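Local coordinates for oligopeptide-binding protein oppA (Lactococcus lactis, PDB 3DRF) that captures oligopeptides as the peptide-binding receptor of the OppABCDF ABC transporter, which takes up peptides longer than three residues and is essential for growth in milk, at residues K397-D405 / W433-S441. Numbering follows the deposited sequence. Where two conformers were deposited one is given.
Sequences KSTGYREKD and WKKIGVKVS
Two hydrogen bonds tie Arg402 to the turn that follows helix 422-435. Its backbone N gives a nearly straight bond (170°) to Gly437 O, 2.9 Å away and on a carbonyl lone pair; its side-chain NE reaches Ile436 O, also at 2.9 Å, in the guanidinium plane but from above the carbonyl plane. The extended chain carries the guanidinium onward to Asp389, Asn385 and Trp393 O. A water donates to both Gly400 O and Lys434 O, bridging the backbones.

The nonpolar share falls to the Tyr401 ring. Lys439 lays CB over one face, 3.7 Å from the centroid, as a CH-pi contact; its chain then bends at chi3 (-79°), bringing CE near Tyr401 CE2 before NZ pairs with Glu408. Lys434, fully extended, passes the phenol OH with CD at 3.7 Å. Cutting Tyr401 back to an alanine is likely to strip the Lys439 methylenes of the face they lie on.

Gly437 is the C-prime residue of a Schellman motif; a CB there would clash with Arg402 CG. Strands 401-404 (antiparallel) and 439-442 (parallel) both pair with strand 407-414, so buried polar bonds hold the helix-to-strand turn against a strand of the same sheet, while Lys439 methylenes cover one tyrosine face.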
loop_
_atom_site.group_PDB
_atom_site.type_symbol
_atom_site.label_atom_id
_atom_site.label_comp_id
_atom_site.label_asym_id
_atom_site.label_seq_id
_atom_site.Cartn_x
_atom_site.Cartn_y
_atom_site.Cartn_z
ATOM N N LYS A 397 4.011 40.812 11.910
ATOM C CA LYS A 397 5.421 41.130 11.687
ATOM C C LYS A 397 6.297 41.078 12.961
ATOM O O LYS A 397 7.496 41.003 12.865
ATOM C CB LYS A 397 5.547 42.460 10.909
ATOM C CG LYS A 397 5.065 42.265 9.459
ATOM C CD LYS A 397 5.119 43.507 8.674
ATOM C CE LYS A 397 4.511 43.357 7.337
ATOM N NZ LYS A 397 5.214 42.432 6.539
ATOM N N SER A 398 5.695 41.027 14.131
ATOM C CA SER A 398 6.482 40.835 15.354
ATOM C C SER A 398 6.956 39.377 15.446
ATOM O O SER A 398 8.061 39.118 15.783
ATOM C CB SER A 398 5.666 41.181 16.598
ATOM O OG SER A 398 5.384 42.581 16.581
ATOM N N THR A 399 6.041 38.447 15.178
ATOM C CA THR A 399 6.319 37.000 15.417
ATOM C C THR A 399 6.787 36.306 14.147
ATOM O O THR A 399 7.384 35.253 14.209
ATOM C CB THR A 399 5.085 36.253 15.871
ATOM O OG1 THR A 399 4.124 36.290 14.807
ATOM C CG2 THR A 399 4.467 36.816 17.159
ATOM N N GLY A 400 6.486 36.864 12.995
ATOM C CA GLY A 400 6.769 36.207 11.716
ATOM C C GLY A 400 5.766 35.143 11.248
ATOM O O GLY A 400 6.006 34.504 10.290
ATOM N N TYR A 401 4.673 35.043 11.967
ATOM C CA TYR A 401 3.637 34.065 11.609
ATOM C C TYR A 401 2.285 34.750 11.408
ATOM O O TYR A 401 2.007 35.805 11.947
ATOM C CB TYR A 401 3.540 32.970 12.678
ATOM C CG TYR A 401 4.830 32.181 12.834
ATOM C CD1 TYR A 401 5.276 31.327 11.850
ATOM C CD2 TYR A 401 5.625 32.354 13.935
ATOM C CE1 TYR A 401 6.430 30.591 11.998
ATOM C CE2 TYR A 401 6.781 31.662 14.077
ATOM C CZ TYR A 401 7.191 30.795 13.098
ATOM O OH TYR A 401 8.382 30.074 13.216
ATOM N N ARG A 402 1.469 34.083 10.612
ATOM C CA ARG A 402 0.146 34.581 10.243
ATOM C C ARG A 402 -0.939 34.246 11.249
ATOM O O ARG A 402 -0.800 33.308 11.983
ATOM C CB ARG A 402 -0.235 34.044 8.865
ATOM C CG ARG A 402 0.703 34.565 7.711
ATOM C CD ARG A 402 0.355 33.838 6.411
ATOM N NE ARG A 402 1.237 34.266 5.311
ATOM C CZ ARG A 402 1.073 35.367 4.594
ATOM N NH1 ARG A 402 0.026 36.106 4.811
ATOM N NH2 ARG A 402 1.879 35.659 3.602
ATOM N N GLU A 403 -1.983 35.080 11.251
ATOM C CA GLU A 403 -3.099 34.959 12.182
ATOM C C GLU A 403 -4.407 35.334 11.454
ATOM O O GLU A 403 -4.412 36.100 10.567
ATOM C CB GLU A 403 -2.923 35.925 13.363
ATOM C CG GLU A 403 -1.611 35.792 14.147
ATOM C CD GLU A 403 -1.474 36.808 15.266
ATOM O OE1 GLU A 403 -2.449 37.506 15.492
ATOM O OE2 GLU A 403 -0.466 36.846 15.862
ATOM N N LYS A 404 -5.503 34.766 11.928
ATOM C CA LYS A 404 -6.828 35.089 11.440
ATOM C C LYS A 404 -7.740 35.199 12.652
ATOM O O LYS A 404 -7.930 34.230 13.343
ATOM C CB LYS A 404 -7.340 34.026 10.480
ATOM C CG LYS A 404 -8.754 34.376 9.918
ATOM C CD LYS A 404 -9.330 33.274 9.076
ATOM C CE LYS A 404 -8.752 33.355 7.689
ATOM N NZ LYS A 404 -9.482 32.485 6.666
ATOM N N ASP A 405 -8.255 36.398 12.888
ATOM C CA ASP A 405 -9.093 36.706 14.034
ATOM C C ASP A 405 -8.477 36.187 15.318
ATOM O O ASP A 405 -9.141 35.553 16.106
ATOM C CB ASP A 405 -10.488 36.113 13.837
ATOM C CG ASP A 405 -11.518 36.696 14.841
ATOM O OD1 ASP A 405 -11.377 37.855 15.311
ATOM O OD2 ASP A 405 -12.434 35.938 15.168
ATOM N N TRP A 433 7.968 26.432 5.386
ATOM C CA TRP A 433 6.695 26.872 5.914
ATOM C C TRP A 433 6.823 28.178 6.749
ATOM O O TRP A 433 5.983 29.003 6.687
ATOM C CB TRP A 433 6.071 25.679 6.685
ATOM C CG TRP A 433 5.576 24.600 5.696
ATOM C CD1 TRP A 433 5.100 24.812 4.479
ATOM C CD2 TRP A 433 5.618 23.184 5.871
ATOM N NE1 TRP A 433 4.781 23.637 3.858
ATOM C CE2 TRP A 433 5.090 22.612 4.700
ATOM C CE3 TRP A 433 6.006 22.354 6.911
ATOM C CZ2 TRP A 433 4.944 21.229 4.531
ATOM C CZ3 TRP A 433 5.880 20.941 6.745
ATOM C CH2 TRP A 433 5.371 20.401 5.551
ATOM N N LYS A 434 7.927 28.305 7.459
ATOM C CA LYS A 434 8.214 29.568 8.160
ATOM C C LYS A 434 8.304 30.744 7.157
ATOM O O LYS A 434 7.843 31.810 7.459
ATOM C CB LYS A 434 9.475 29.407 8.995
ATOM C CG LYS A 434 9.856 30.695 9.780
ATOM C CD LYS A 434 11.036 30.408 10.699
ATOM C CE LYS A 434 11.396 31.626 11.614
ATOM N NZ LYS A 434 12.727 31.402 12.265
ATOM N N LYS A 435 8.886 30.514 5.987
ATOM C CA LYS A 435 8.931 31.555 4.935
ATOM C C LYS A 435 7.553 32.056 4.536
ATOM O O LYS A 435 7.431 33.180 4.109
ATOM C CB LYS A 435 9.668 31.091 3.663
ATOM C CG LYS A 435 11.143 30.677 3.855
ATOM C CD LYS A 435 11.700 30.074 2.535
ATOM C CE LYS A 435 13.109 29.592 2.689
ATOM N NZ LYS A 435 13.576 29.086 1.425
ATOM N N ILE A 436 6.529 31.232 4.657
ATOM C CA ILE A 436 5.144 31.679 4.325
ATOM C C ILE A 436 4.280 31.973 5.551
ATOM O O ILE A 436 3.127 32.108 5.448
ATOM C CB ILE A 436 4.387 30.705 3.364
ATOM C CG1 ILE A 436 4.198 29.324 4.036
ATOM C CG2 ILE A 436 5.157 30.581 1.955
ATOM C CD1 ILE A 436 3.139 28.432 3.364
ATOM N N GLY A 437 4.906 32.067 6.705
ATOM C CA GLY A 437 4.246 32.461 7.940
ATOM C C GLY A 437 3.378 31.394 8.605
ATOM O O GLY A 437 2.503 31.682 9.331
ATOM N N VAL A 438 3.762 30.155 8.365
ATOM C CA VAL A 438 3.110 29.001 8.996
ATOM C C VAL A 438 4.093 28.370 9.983
ATOM O O VAL A 438 5.182 28.003 9.629
ATOM C CB VAL A 438 2.686 27.974 7.926
ATOM C CG1 VAL A 438 1.994 26.748 8.618
ATOM C CG2 VAL A 438 1.734 28.664 6.924
ATOM N N LYS A 439 3.675 28.270 11.225
ATOM C CA LYS A 439 4.468 27.667 12.274
ATOM C C LYS A 439 4.153 26.167 12.372
ATOM O O LYS A 439 3.084 25.770 12.657
ATOM C CB LYS A 439 4.215 28.315 13.641
ATOM C CG LYS A 439 5.201 27.815 14.701
ATOM C CD LYS A 439 4.736 28.173 16.102
ATOM C CE LYS A 439 5.041 29.558 16.356
ATOM N NZ LYS A 439 4.736 29.986 17.776
ATOM N N VAL A 440 5.153 25.365 12.085
ATOM C CA VAL A 440 4.986 23.905 12.052
ATOM C C VAL A 440 6.001 23.268 13.024
ATOM O O VAL A 440 7.148 23.594 13.003
ATOM C CB VAL A 440 5.193 23.384 10.596
ATOM C CG1 VAL A 440 5.096 21.835 10.561
ATOM C CG2 VAL A 440 4.177 23.966 9.672
ATOM N N SER A 441 5.529 22.374 13.860
ATOM C CA SER A 441 6.400 21.680 14.796
ATOM C C SER A 441 6.155 20.181 14.746
ATOM O O SER A 441 5.038 19.719 14.499
ATOM C CB SER A 441 6.218 22.212 16.214
ATOM O OG SER A 441 4.911 22.003 16.680
HETATM O O HOH W 1 7.992 34.357 8.662
#